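Chorismate mutase (Burkholderia thailandensis, PDB 6CNZ) probably catalyses the Claisen rearrangement of chorismate to prephenate, the branch-point step toward phenylalanine and tyrosine, as an all-helical, dimeric chorismate mutase of the type II family. Local coordinates at residues 33-38 with 92-97; 59-64 with 121-126; 49-54 with 82-87; 148-153 with 158-163; 76-81 with 167-172. All blocks are in the same frame, centred on the assembly; numbering follows the deposited sequence.

Contact 1: residues 33-38 with 92-97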
# COMPACT_ATOMS: atom_id res chain seq x y z
N PRO A 33 4.27 -11.39 -4.70
CA PRO A 33 5.66 -11.55 -5.16
C PRO A 33 6.49 -12.50 -4.30
O PRO A 33 7.41 -13.13 -4.82
CB PRO A 33 6.22 -10.12 -5.15
CG PRO A 33 5.32 -9.32 -4.29
CD PRO A 33 3.95 -9.96 -4.48
N VAL A 34 6.20 -12.63 -3.01
CA VAL A 34 6.84 -13.68 -2.22
C VAL A 34 6.49 -15.04 -2.81
O VAL A 34 7.36 -15.87 -3.10
CB VAL A 34 6.43 -13.60 -0.74
CG1 VAL A 34 7.01 -14.78 0.03
CG2 VAL A 34 6.87 -12.29 -0.10
N ALA A 35 5.19 -15.29 -3.01
CA ALA A 35 4.75 -16.56 -3.56
C ALA A 35 5.38 -16.81 -4.92
O ALA A 35 5.88 -17.91 -5.20
CB ALA A 35 3.22 -16.59 -3.68
N HIS A 36 5.34 -15.80 -5.79
CA HIS A 36 5.92 -15.90 -7.13
C HIS A 36 7.40 -16.29 -7.06
O HIS A 36 7.86 -17.21 -7.75
CB HIS A 36 5.69 -14.56 -7.85
CG HIS A 36 6.01 -14.57 -9.32
ND1 HIS A 36 5.78 -13.47 -10.12
CD2 HIS A 36 6.53 -15.52 -10.12
CE1 HIS A 36 6.16 -13.74 -11.36
NE2 HIS A 36 6.62 -14.98 -11.39
N TRP A 37 8.17 -15.61 -6.21
CA TRP A 37 9.58 -15.98 -6.05
C TRP A 37 9.74 -17.42 -5.55
O TRP A 37 10.58 -18.18 -6.06
CB TRP A 37 10.27 -15.00 -5.10
CG TRP A 37 11.73 -15.20 -5.02
CD1 TRP A 37 12.68 -14.61 -5.82
CD2 TRP A 37 12.44 -16.05 -4.11
NE1 TRP A 37 13.93 -15.03 -5.44
CE2 TRP A 37 13.82 -15.92 -4.40
CE3 TRP A 37 12.05 -16.91 -3.08
CZ2 TRP A 37 14.81 -16.62 -3.70
CZ3 TRP A 37 13.05 -17.61 -2.37
CH2 TRP A 37 14.40 -17.46 -2.69
N LYS A 38 8.94 -17.82 -4.56
CA LYS A 38 9.03 -19.19 -4.02
C LYS A 38 8.58 -20.24 -5.03
O LYS A 38 9.12 -21.35 -5.05
CB LYS A 38 8.20 -19.29 -2.74
CG LYS A 38 8.82 -18.50 -1.57
CD LYS A 38 7.99 -18.65 -0.30
CE LYS A 38 8.77 -18.23 0.95
NZ LYS A 38 7.84 -17.81 2.05
N ALA A 92 -2.00 -23.03 -5.15
CA ALA A 92 -3.10 -23.89 -5.63
C ALA A 92 -3.59 -23.43 -7.00
O ALA A 92 -3.85 -24.25 -7.88
CB ALA A 92 -4.25 -23.88 -4.60
N THR A 93 -3.68 -22.11 -7.21
CA THR A 93 -4.09 -21.57 -8.50
C THR A 93 -3.06 -21.87 -9.58
O THR A 93 -3.41 -22.30 -10.69
CB THR A 93 -4.29 -20.05 -8.37
OG1 THR A 93 -5.32 -19.80 -7.41
CG2 THR A 93 -4.68 -19.41 -9.71
N TRP A 94 -1.78 -21.65 -9.27
CA TRP A 94 -0.73 -21.88 -10.26
C TRP A 94 -0.58 -23.36 -10.60
O TRP A 94 -0.30 -23.70 -11.75
CB TRP A 94 0.58 -21.27 -9.75
CG TRP A 94 0.45 -19.78 -9.64
CD1 TRP A 94 -0.44 -18.98 -10.33
CD2 TRP A 94 1.17 -18.90 -8.76
NE1 TRP A 94 -0.31 -17.67 -9.95
CE2 TRP A 94 0.68 -17.58 -9.00
CE3 TRP A 94 2.19 -19.09 -7.81
CZ2 TRP A 94 1.18 -16.46 -8.32
CZ3 TRP A 94 2.69 -17.97 -7.13
CH2 TRP A 94 2.18 -16.66 -7.40
N ARG A 95 -0.81 -24.27 -9.63
CA ARG A 95 -0.78 -25.70 -9.95
C ARG A 95 -1.87 -26.07 -10.94
O ARG A 95 -1.66 -26.93 -11.79
CB ARG A 95 -0.96 -26.56 -8.69
CG ARG A 95 0.24 -26.66 -7.80
CD ARG A 95 -0.00 -27.60 -6.62
NE ARG A 95 0.96 -27.29 -5.56
CZ ARG A 95 0.66 -26.75 -4.39
NH1 ARG A 95 -0.61 -26.50 -4.06
NH2 ARG A 95 1.63 -26.49 -3.52
N ALA A 96 -3.04 -25.43 -10.84
CA ALA A 96 -4.18 -25.79 -11.69
C ALA A 96 -3.95 -25.40 -13.14
O ALA A 96 -4.45 -26.07 -14.04
CB ALA A 96 -5.46 -25.13 -11.17
N THR A 97 -3.22 -24.32 -13.38
CA THR A 97 -2.90 -23.92 -14.73
C THR A 97 -1.39 -23.86 -14.82
O THR A 97 -0.73 -24.91 -14.90
CB THR A 97 -3.57 -22.58 -15.09
OG1 THR A 97 -3.09 -21.56 -14.20
CG2 THR A 97 -5.07 -22.69 -14.95
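The helical turns that carry H36 and W94 keep their backbones well apart, with H36 CA 9.5 Å from W94 CA, and the indole of W94 spans the gap. With its CG anti to the backbone carbonyl carbon (chi1 -64°), the ring system reaches outward benzo end first. Its leading edge, CZ3 and CH2, abuts the peptide joining A35 to H36. W94 CZ3 lies 3.7 Å from A35 C and W94 CH2 3.6 Å from H36 N, both near the plane of the indole, so the helix backbone meets the ring at its rim. The small side chain of A35 completes the fit, its CB 3.8 Å from W94 CZ3. H36 adds little more than its CB, 4.1 Å from W94 CH2; the imidazole turns off toward P100 and A104, and its NE2 makes a weak hydrogen bond with G102 O. The contact is buried and is made by van der Waals packing of the indole rim on the peptide and on A35 CB. W94 also meets W39 edge-to-face and touches E32 and P100. Together these contacts fasten the C-terminal end of helix 69-96 to helix 31-41, while V34 and W37 of the latter pack on helix 107-129.

Contact 2: residues 59-64 with 121-126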
# COMPACT_ATOMS: atom_id res chain seq x y z
N GLU A 59 8.49 -8.21 19.18
CA GLU A 59 8.33 -8.03 20.62
C GLU A 59 9.25 -6.93 21.13
O GLU A 59 8.83 -6.10 21.95
CB GLU A 59 8.59 -9.35 21.36
CG GLU A 59 7.40 -10.31 21.32
CD GLU A 59 7.49 -11.38 22.39
OE1 GLU A 59 7.52 -12.58 22.04
OE2 GLU A 59 7.53 -11.02 23.59
N LYS A 60 10.48 -6.86 20.61
CA LYS A 60 11.41 -5.83 21.05
C LYS A 60 10.99 -4.44 20.55
O LYS A 60 11.08 -3.46 21.29
CB LYS A 60 12.84 -6.17 20.58
N ARG A 61 10.50 -4.34 19.31
CA ARG A 61 10.04 -3.04 18.82
C ARG A 61 8.78 -2.57 19.54
O ARG A 61 8.61 -1.37 19.79
CB ARG A 61 9.80 -3.10 17.32
CG ARG A 61 11.05 -3.17 16.49
CD ARG A 61 10.73 -3.55 15.05
NE ARG A 61 11.90 -3.38 14.20
CZ ARG A 61 11.97 -2.54 13.17
NH1 ARG A 61 10.93 -1.80 12.84
NH2 ARG A 61 13.09 -2.46 12.47
N ALA A 62 7.87 -3.50 19.86
CA ALA A 62 6.65 -3.12 20.58
C ALA A 62 6.98 -2.43 21.89
O ALA A 62 6.45 -1.36 22.20
CB ALA A 62 5.77 -4.35 20.82
N THR A 63 7.88 -3.02 22.68
CA THR A 63 8.30 -2.42 23.94
C THR A 63 8.79 -0.99 23.74
O THR A 63 8.40 -0.07 24.47
CB THR A 63 9.40 -3.26 24.57
OG1 THR A 63 8.93 -4.61 24.72
CG2 THR A 63 9.79 -2.71 25.92
N ALA A 64 9.65 -0.78 22.74
CA ALA A 64 10.14 0.56 22.45
C ALA A 64 9.00 1.53 22.16
O ALA A 64 9.06 2.70 22.55
CB ALA A 64 11.11 0.52 21.27
N SER A 121 5.90 0.42 10.47
CA SER A 121 4.65 1.17 10.26
C SER A 121 3.48 0.47 10.94
O SER A 121 2.63 1.12 11.56
CB SER A 121 4.36 1.33 8.77
OG SER A 121 5.47 1.85 8.08
N LEU A 122 3.42 -0.85 10.83
CA LEU A 122 2.36 -1.61 11.48
C LEU A 122 2.45 -1.51 12.99
O LEU A 122 1.42 -1.38 13.67
CB LEU A 122 2.43 -3.07 11.05
CG LEU A 122 1.84 -3.26 9.65
CD1 LEU A 122 2.03 -4.71 9.19
CD2 LEU A 122 0.36 -2.89 9.65
N ILE A 123 3.66 -1.57 13.55
CA ILE A 123 3.78 -1.47 15.00
C ILE A 123 3.33 -0.10 15.47
O ILE A 123 2.61 0.03 16.47
CB ILE A 123 5.21 -1.80 15.46
CG1 ILE A 123 5.47 -3.28 15.26
CG2 ILE A 123 5.41 -1.43 16.93
CD1 ILE A 123 6.74 -3.75 15.90
N ALA A 124 3.71 0.96 14.75
CA ALA A 124 3.26 2.30 15.10
C ALA A 124 1.75 2.44 14.89
O ALA A 124 1.07 3.11 15.68
CB ALA A 124 4.02 3.34 14.29
N ALA A 125 1.21 1.83 13.83
CA ALA A 125 -0.23 1.90 13.61
C ALA A 125 -0.99 1.15 14.69
O ALA A 125 -2.04 1.61 15.16
CB ALA A 125 -0.59 1.34 12.23
N LEU A 126 -0.48 -0.02 15.11
CA LEU A 126 -1.11 -0.78 16.18
C LEU A 126 -1.13 0.00 17.48
O LEU A 126 -2.12 -0.03 18.23
CB LEU A 126 -0.38 -2.11 16.36
CG LEU A 126 -1.11 -3.30 17.00
CD1 LEU A 126 -2.34 -3.70 16.18
CD2 LEU A 126 -0.14 -4.47 17.12
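I123 sends its ethyl branch across to R61 because CG1 stands anti to the carbonyl carbon (chi1 -70°) and CD1 continues outward, nearly trans about chi2 (-170°). In the all-helical chorismate mutase fold this is a helix-helix packing contact, joining the C-terminal turns of helix 48-64 to the C-terminal half of helix 107-129. The two helices come close here, A62 CA lying 6.5 Å from I123 CA, a closeness consistent with the small side chain of A62. The single methyl CD1 of I123 does the touching. R61 CB sits 3.4 Å from I123 CD1, a tight fit, and the same methyl lies 4.1 Å from A62 N, nestled against the helix backbone. The R61 side chain runs extended past it, at roughly a right angle to the isoleucine, and also touches T119 and Q120. The polar end has its own partner, since R61 NE forms a salt bridge with D57 OD2 one turn earlier. On helix 107-129, A124 and A125 pack against L152 of the second subunit, so that helix serves both the inner packing and the dimer interface. Further along the arginine chain, R61 CD makes the second approach to the isoleucine methyl, 4.1 Å from I123 CD1.

Contact 3: residues 49-54 with 82-87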
# COMPACT_ATOMS: atom_id res chain seq x y z
N PRO A 49 12.35 -20.56 11.03
CA PRO A 49 13.37 -19.68 11.64
C PRO A 49 13.21 -18.22 11.26
O PRO A 49 13.48 -17.34 12.10
CB PRO A 49 14.70 -20.28 11.16
CG PRO A 49 14.37 -20.95 9.91
CD PRO A 49 12.98 -21.49 10.06
N ARG A 50 12.78 -17.91 10.04
CA ARG A 50 12.58 -16.51 9.68
C ARG A 50 11.36 -15.93 10.39
O ARG A 50 11.38 -14.77 10.82
CB ARG A 50 12.42 -16.35 8.17
CG ARG A 50 11.96 -14.94 7.76
CD ARG A 50 12.02 -14.74 6.25
NE ARG A 50 13.21 -15.36 5.69
CZ ARG A 50 14.39 -14.77 5.57
NH1 ARG A 50 14.55 -13.51 5.98
NH2 ARG A 50 15.42 -15.43 5.05
N GLU A 51 10.30 -16.72 10.53
CA GLU A 51 9.11 -16.26 11.25
C GLU A 51 9.44 -15.96 12.71
O GLU A 51 9.15 -14.87 13.22
CB GLU A 51 8.01 -17.32 11.13
CG GLU A 51 7.56 -17.52 9.68
CD GLU A 51 6.63 -18.72 9.45
OE1 GLU A 51 5.90 -19.13 10.39
OE2 GLU A 51 6.63 -19.26 8.32
N ALA A 52 10.08 -16.92 13.39
CA ALA A 52 10.41 -16.76 14.80
C ALA A 52 11.32 -15.56 15.02
O ALA A 52 11.22 -14.89 16.06
CB ALA A 52 11.07 -18.04 15.33
N ALA A 53 12.22 -15.30 14.07
CA ALA A 53 13.06 -14.12 14.17
C ALA A 53 12.22 -12.86 14.05
O ALA A 53 12.39 -11.91 14.82
CB ALA A 53 14.14 -14.16 13.09
N LEU A 54 11.31 -12.82 13.08
CA LEU A 54 10.44 -11.66 12.93
C LEU A 54 9.66 -11.39 14.22
O LEU A 54 9.61 -10.25 14.69
CB LEU A 54 9.49 -11.87 11.76
CG LEU A 54 8.38 -10.83 11.64
CD1 LEU A 54 8.95 -9.42 11.47
CD2 LEU A 54 7.44 -11.17 10.49
N ALA A 82 -1.82 -14.91 7.60
CA ALA A 82 -2.52 -14.35 6.44
C ALA A 82 -1.66 -14.42 5.19
O ALA A 82 -2.15 -14.75 4.10
CB ALA A 82 -2.91 -12.90 6.73
N SER A 83 -0.37 -14.10 5.33
CA SER A 83 0.55 -14.21 4.20
C SER A 83 0.60 -15.64 3.68
O SER A 83 0.43 -15.89 2.48
CB SER A 83 1.94 -13.72 4.62
OG SER A 83 2.87 -13.83 3.57
N LYS A 84 0.79 -16.61 4.58
CA LYS A 84 0.92 -18.00 4.14
C LYS A 84 -0.38 -18.51 3.53
O LYS A 84 -0.36 -19.27 2.55
CB LYS A 84 1.34 -18.88 5.33
CG LYS A 84 2.80 -18.70 5.70
CD LYS A 84 3.11 -19.16 7.12
CE LYS A 84 3.11 -20.66 7.27
NZ LYS A 84 3.59 -21.05 8.64
N GLN A 85 -1.52 -18.13 4.10
CA GLN A 85 -2.81 -18.46 3.51
C GLN A 85 -2.89 -17.98 2.06
O GLN A 85 -3.24 -18.75 1.16
CB GLN A 85 -3.91 -17.83 4.36
CG GLN A 85 -5.33 -18.20 4.03
CD GLN A 85 -6.30 -17.36 4.85
OE1 GLN A 85 -6.01 -17.02 6.00
NE2 GLN A 85 -7.41 -16.98 4.25
N LEU A 86 -2.59 -16.71 1.83
CA LEU A 86 -2.62 -16.18 0.47
C LEU A 86 -1.63 -16.92 -0.43
O LEU A 86 -1.97 -17.30 -1.56
CB LEU A 86 -2.32 -14.67 0.49
CG LEU A 86 -2.41 -13.92 -0.84
CD1 LEU A 86 -3.64 -14.36 -1.63
CD2 LEU A 86 -2.47 -12.41 -0.63
N GLN A 87 -0.40 -17.13 0.05
CA GLN A 87 0.61 -17.80 -0.78
C GLN A 87 0.17 -19.21 -1.16
O GLN A 87 0.36 -19.65 -2.29
CB GLN A 87 1.97 -17.86 -0.07
CG GLN A 87 2.64 -16.49 0.21
CD GLN A 87 3.91 -16.65 1.06
OE1 GLN A 87 4.78 -17.45 0.74
NE2 GLN A 87 4.00 -15.91 2.17
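E51 of helix 48-64 and K84 of helix 69-96 form a salt bridge at the edge of what is probably the active-site pocket, since E51, S83 and Q87, with K38, D47 and R50 nearby, resemble the polar set that lines the chorismate site of type II mutases. The two side chains come from opposite directions and meet chiefly through their charged ends, with K84 CD alongside E51 OE2 at 3.7 Å. Their backbones stay apart, E51 CA lying 11.0 Å from K84 CA. E51 is extended beyond CG, whereas K84 bends at chi3 (74°), which brings the ammonium group round to the carboxylate. K84 NZ lies 3.5 Å from E51 OE1, a weak hydrogen bond within the ion pair, and it is equally far from E51 OE2. The lysine chain rests on I45 and S46, in the loop that leads into helix 48-64. Within helix 69-96, Q87 NE2 donates to S83 OG one turn back at 2.8 Å, with the hydroxyl oxygen in the amide plane, which fixes the rotation of the amide on the side of the probable pocket. A nitrate ion, probably from the crystallisation liquor, is bound about 4 Å from the E51 side chain. The long bridge suggests a loose electrostatic link; D47 N, which donates to E51 OE2, is the firmer partner, so the backbone probably orients the carboxylate at the pocket.

Contact 4: residues 148-153 with 158-163. With NO3 (nitrate ion), chain G.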
# COMPACT_ATOMS: atom_id res chain seq x y z
N ASN A 148 -15.15 -1.02 4.08
CA ASN A 148 -14.87 0.18 3.30
C ASN A 148 -13.66 -0.04 2.40
O ASN A 148 -13.69 0.26 1.20
CB ASN A 148 -14.63 1.37 4.22
CG ASN A 148 -15.92 1.98 4.77
OD1 ASN A 148 -17.00 1.76 4.22
ND2 ASN A 148 -15.80 2.76 5.86
N TRP A 149 -12.59 -0.59 2.97
CA TRP A 149 -11.36 -0.77 2.22
C TRP A 149 -11.54 -1.81 1.12
O TRP A 149 -11.06 -1.62 -0.00
CB TRP A 149 -10.23 -1.19 3.16
CG TRP A 149 -8.96 -1.47 2.48
CD1 TRP A 149 -8.48 -2.69 2.11
CD2 TRP A 149 -7.96 -0.51 2.08
NE1 TRP A 149 -7.26 -2.56 1.51
CE2 TRP A 149 -6.91 -1.23 1.49
CE3 TRP A 149 -7.86 0.88 2.17
CZ2 TRP A 149 -5.77 -0.61 0.98
CZ3 TRP A 149 -6.72 1.50 1.67
CH2 TRP A 149 -5.68 0.76 1.09
N LYS A 150 -12.25 -2.91 1.42
CA LYS A 150 -12.42 -3.94 0.40
C LYS A 150 -13.18 -3.39 -0.79
O LYS A 150 -12.91 -3.78 -1.94
CB LYS A 150 -13.15 -5.15 0.98
CG LYS A 150 -12.26 -6.08 1.82
CD LYS A 150 -13.16 -7.14 2.49
CE LYS A 150 -12.37 -8.22 3.23
NZ LYS A 150 -13.32 -9.08 4.02
N THR A 151 -14.12 -2.49 -0.54
CA THR A 151 -14.89 -1.96 -1.67
C THR A 151 -14.06 -1.00 -2.51
O THR A 151 -14.40 -0.80 -3.67
CB THR A 151 -16.17 -1.28 -1.18
OG1 THR A 151 -15.82 -0.17 -0.35
CG2 THR A 151 -17.02 -2.26 -0.38
N LEU A 152 -12.99 -0.42 -1.95
CA LEU A 152 -12.08 0.44 -2.71
C LEU A 152 -11.13 -0.37 -3.57
O LEU A 152 -10.98 -0.12 -4.77
CB LEU A 152 -11.25 1.31 -1.76
CG LEU A 152 -11.91 2.47 -1.06
CD1 LEU A 152 -10.90 3.15 -0.18
CD2 LEU A 152 -12.50 3.43 -2.09
N THR A 153 -10.45 -1.34 -2.96
CA THR A 153 -9.32 -2.01 -3.58
C THR A 153 -9.73 -3.22 -4.42
O THR A 153 -9.12 -3.45 -5.47
CB THR A 153 -8.32 -2.41 -2.48
OG1 THR A 153 -9.01 -3.11 -1.44
CG2 THR A 153 -7.67 -1.17 -1.90
N ALA A 158 -9.41 -14.74 -2.25
CA ALA A 158 -8.35 -15.30 -1.42
C ALA A 158 -7.66 -14.21 -0.61
O ALA A 158 -7.44 -14.35 0.60
CB ALA A 158 -7.34 -16.04 -2.30
N GLN A 159 -7.31 -13.09 -1.26
CA GLN A 159 -6.62 -12.02 -0.54
C GLN A 159 -7.55 -11.35 0.45
O GLN A 159 -7.15 -11.07 1.59
CB GLN A 159 -6.03 -10.99 -1.51
CG GLN A 159 -5.43 -9.79 -0.74
CD GLN A 159 -4.37 -9.04 -1.50
OE1 GLN A 159 -3.85 -9.54 -2.49
NE2 GLN A 159 -4.07 -7.82 -1.05
N LYS A 160 -8.79 -11.11 0.04
CA LYS A 160 -9.78 -10.52 0.94
C LYS A 160 -10.04 -11.41 2.14
O LYS A 160 -10.19 -10.91 3.26
CB LYS A 160 -11.07 -10.24 0.17
CG LYS A 160 -10.94 -9.08 -0.81
CD LYS A 160 -12.33 -8.67 -1.30
CE LYS A 160 -13.04 -9.85 -1.90
NZ LYS A 160 -14.26 -9.43 -2.63
N ASP A 161 -10.11 -12.73 1.94
CA ASP A 161 -10.25 -13.65 3.07
C ASP A 161 -9.03 -13.56 4.00
O ASP A 161 -9.17 -13.49 5.23
CB ASP A 161 -10.43 -15.08 2.59
CG ASP A 161 -11.84 -15.35 2.07
OD1 ASP A 161 -12.70 -14.45 2.16
OD2 ASP A 161 -12.09 -16.47 1.57
N ALA A 162 -7.83 -13.52 3.41
CA ALA A 162 -6.63 -13.46 4.23
C ALA A 162 -6.55 -12.15 5.00
O ALA A 162 -5.99 -12.12 6.10
CB ALA A 162 -5.38 -13.65 3.35
N LEU A 163 -7.10 -11.05 4.46
CA LEU A 163 -7.08 -9.79 5.21
C LEU A 163 -7.90 -9.91 6.48
O LEU A 163 -7.53 -9.34 7.52
CB LEU A 163 -7.59 -8.64 4.35
CG LEU A 163 -7.71 -7.22 4.93
CD1 LEU A 163 -6.36 -6.66 5.33
CD2 LEU A 163 -8.38 -6.29 3.94
N NO3 G . -7.07 -6.60 0.72
O1 NO3 G . -5.86 -6.71 1.09
O2 NO3 G . -7.70 -7.60 0.27
O3 NO3 G . -7.64 -5.47 0.80
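A nitrate ion, probably from the crystallisation liquor, is held between the last turns of helix 138-153 and the first turns of helix 157-166, which form an antiparallel hairpin with segment axes 11.6 Å apart at 158°. W149 and L163 make one wall, crossing at about a right angle with L163 CD2 4.0 Å from W149 CD1. The nitrate sits between them and Q159. Q159 NE2 gives it a nearly straight hydrogen bond, 3.0 Å to nitrate O1 at 166°, the extended side chain reaching out from CG anti to the backbone N. W149 NE1 makes a weak, strongly bent bond to O3, which lies at the indole edge near its plane, and S25 OG binds the ion as well. L163 CD2 presses on the same oxygen, 3.3 Å from nitrate O3, and T153 CG2 lies over one face of the indole. Toward the outside of the hairpin, K150 runs extended past K160, its CE 3.5 Å from K160 O. R117 of the second subunit bonds T153 O, which sets the site beside the dimer interface. Hydrogen bonding by an amide, an indole and a hydroxyl suggests a polar niche able to hold a small flat anion, with no known role.

Contact 5: residues 76-81 with 167-172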
# COMPACT_ATOMS: atom_id res chain seq x y z
N PHE A 76 1.22 -10.05 14.81
CA PHE A 76 2.11 -10.46 13.73
C PHE A 76 2.03 -11.95 13.47
O PHE A 76 2.22 -12.37 12.32
CB PHE A 76 3.54 -9.98 14.00
CG PHE A 76 3.81 -8.58 13.47
CD1 PHE A 76 3.43 -7.46 14.20
CD2 PHE A 76 4.38 -8.40 12.22
CE1 PHE A 76 3.65 -6.17 13.71
CE2 PHE A 76 4.61 -7.11 11.72
CZ PHE A 76 4.24 -6.00 12.47
N ASP A 77 1.69 -12.77 14.48
CA ASP A 77 1.25 -14.13 14.20
C ASP A 77 0.19 -14.14 13.11
O ASP A 77 0.26 -14.94 12.16
CB ASP A 77 0.69 -14.81 15.45
CG ASP A 77 1.77 -15.36 16.37
OD1 ASP A 77 2.91 -15.58 15.90
OD2 ASP A 77 1.47 -15.57 17.56
N ASP A 78 -0.80 -13.24 13.21
CA ASP A 78 -1.87 -13.14 12.23
C ASP A 78 -1.38 -12.64 10.87
O ASP A 78 -1.92 -13.04 9.83
CB ASP A 78 -3.00 -12.24 12.74
CG ASP A 78 -3.79 -12.88 13.88
OD1 ASP A 78 -3.80 -14.12 13.99
OD2 ASP A 78 -4.44 -12.14 14.64
N GLN A 79 -0.40 -11.72 10.85
CA GLN A 79 0.14 -11.26 9.56
C GLN A 79 0.80 -12.41 8.81
O GLN A 79 0.60 -12.59 7.60
CB GLN A 79 1.16 -10.12 9.74
CG GLN A 79 0.63 -8.89 10.50
CD GLN A 79 -0.79 -8.51 10.11
OE1 GLN A 79 -1.04 -8.02 9.00
NE2 GLN A 79 -1.74 -8.72 11.03
N ILE A 80 1.61 -13.20 9.53
CA ILE A 80 2.25 -14.39 8.98
C ILE A 80 1.20 -15.40 8.50
O ILE A 80 1.26 -15.87 7.36
CB ILE A 80 3.20 -15.00 10.04
CG1 ILE A 80 4.36 -14.04 10.31
CG2 ILE A 80 3.70 -16.40 9.62
CD1 ILE A 80 5.09 -14.32 11.63
N ALA A 81 0.23 -15.74 9.36
CA ALA A 81 -0.83 -16.67 8.96
C ALA A 81 -1.52 -16.21 7.68
O ALA A 81 -1.81 -17.02 6.78
CB ALA A 81 -1.86 -16.81 10.08
N LEU A 167 -6.49 -9.35 10.50
CA LEU A 167 -7.04 -8.39 11.44
C LEU A 167 -7.92 -9.06 12.50
O LEU A 167 -8.76 -8.40 13.11
CB LEU A 167 -7.82 -7.32 10.68
CG LEU A 167 -6.92 -6.59 9.65
CD1 LEU A 167 -7.71 -5.77 8.63
CD2 LEU A 167 -5.91 -5.72 10.39
N SER A 168 -7.71 -10.35 12.75
CA SER A 168 -8.66 -11.11 13.55
C SER A 168 -8.39 -11.04 15.05
O SER A 168 -9.22 -11.52 15.83
CB SER A 168 -8.69 -12.57 13.08
OG SER A 168 -7.49 -13.28 13.38
N HIS A 169 -7.29 -10.41 15.49
CA HIS A 169 -7.08 -10.18 16.93
C HIS A 169 -6.75 -8.73 17.23
O HIS A 169 -6.07 -8.43 18.21
CB HIS A 169 -6.00 -11.10 17.49
CG HIS A 169 -6.30 -12.55 17.32
ND1 HIS A 169 -5.97 -13.24 16.17
CD2 HIS A 169 -6.92 -13.43 18.13
CE1 HIS A 169 -6.37 -14.50 16.29
NE2 HIS A 169 -6.95 -14.64 17.47
N VAL A 170 -7.26 -7.81 16.41
CA VAL A 170 -7.10 -6.39 16.71
C VAL A 170 -7.98 -5.99 17.89
O VAL A 170 -7.55 -5.24 18.78
CB VAL A 170 -7.40 -5.55 15.45
CG1 VAL A 170 -7.53 -4.07 15.80
CG2 VAL A 170 -6.29 -5.74 14.42
N CYS A 171 -9.21 -6.48 17.92
CA CYS A 171 -10.13 -6.20 19.01
C CYS A 171 -10.19 -7.41 19.93
O CYS A 171 -10.14 -8.56 19.47
CB CYS A 171 -11.54 -5.88 18.52
SG CYS A 171 -11.69 -4.53 17.34
N ALA A 172 -10.30 -7.14 21.23
CA ALA A 172 -10.38 -8.21 22.21
C ALA A 172 -11.49 -9.20 21.88
O ALA A 172 -11.27 -10.41 21.85
CB ALA A 172 -10.57 -7.62 23.60
O HOH W 1 -5.05 -9.61 14.17
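D78 and H169 meet through one carboxylate oxygen, with H169 ND1 donating to D78 OD2. The modelled separation of H169 ND1 and D78 OD2, 2.4 Å, is very short, and its exact value is doubtful. The oxygen lies at the imidazole edge, near the ring plane, and carboxylate and ring are turned only 21° from each other. D78 reaches across with CG anti to its carbonyl carbon (chi1 -71°), and H169, with the same kind of first torsion, brings its ring to meet it at about a right angle to the aspartate chain. A water completes the first shell: it donates to D78 OD2 at 2.6 Å and accepts from H169 N at 2.7 Å, so the same aspartate oxygen is linked to both the ring and the backbone of the histidine. S168 OG passes 3.5 Å from D78 OD2, but its hydrogen bond goes to T165 O. Further out, Q79 NE2 bonds A166 O and F75 O, holding the end of helix 157-166 against helix 69-96. V170 packs on L142 and L20, and its carbonyl oxygen is bonded to Y71 OH. C171 is joined to C138 by a disulfide, which anchors the C-terminal tail to the start of helix 138-153. The chain bends from L167 to V170 in a type I beta turn directly after helix 157-166. The arrangement is a His-carboxylate pair joining a post-helical beta turn to helix 69-96, and the nearby disulfide is consistent with the disulfide-bearing secreted type II mutases.

How the contacts relate
Helix 69-96 serves contacts 1, 3 and 5, and helix 48-64 is shared by contacts 2 and 3. Contacts 1 and 2 are buried and apolar, at opposite sides of the chain's centre. Contact 3 is a surface ion pair that probably borders the active site; of the partly buried pair, contact 4 joins apolar packing to a bound nitrate, and contact 5 a direct His-Asp bond to a bridging water. Contact 4 is nested in the loop closed by contact 5, and only contacts 2 and 4 touch the second subunit. F76 of contact 5 packs on L122 and I123 of contact 2, Q87 of contact 3 on A35 of contact 1, and A82 of contact 3 on A162 of contact 4.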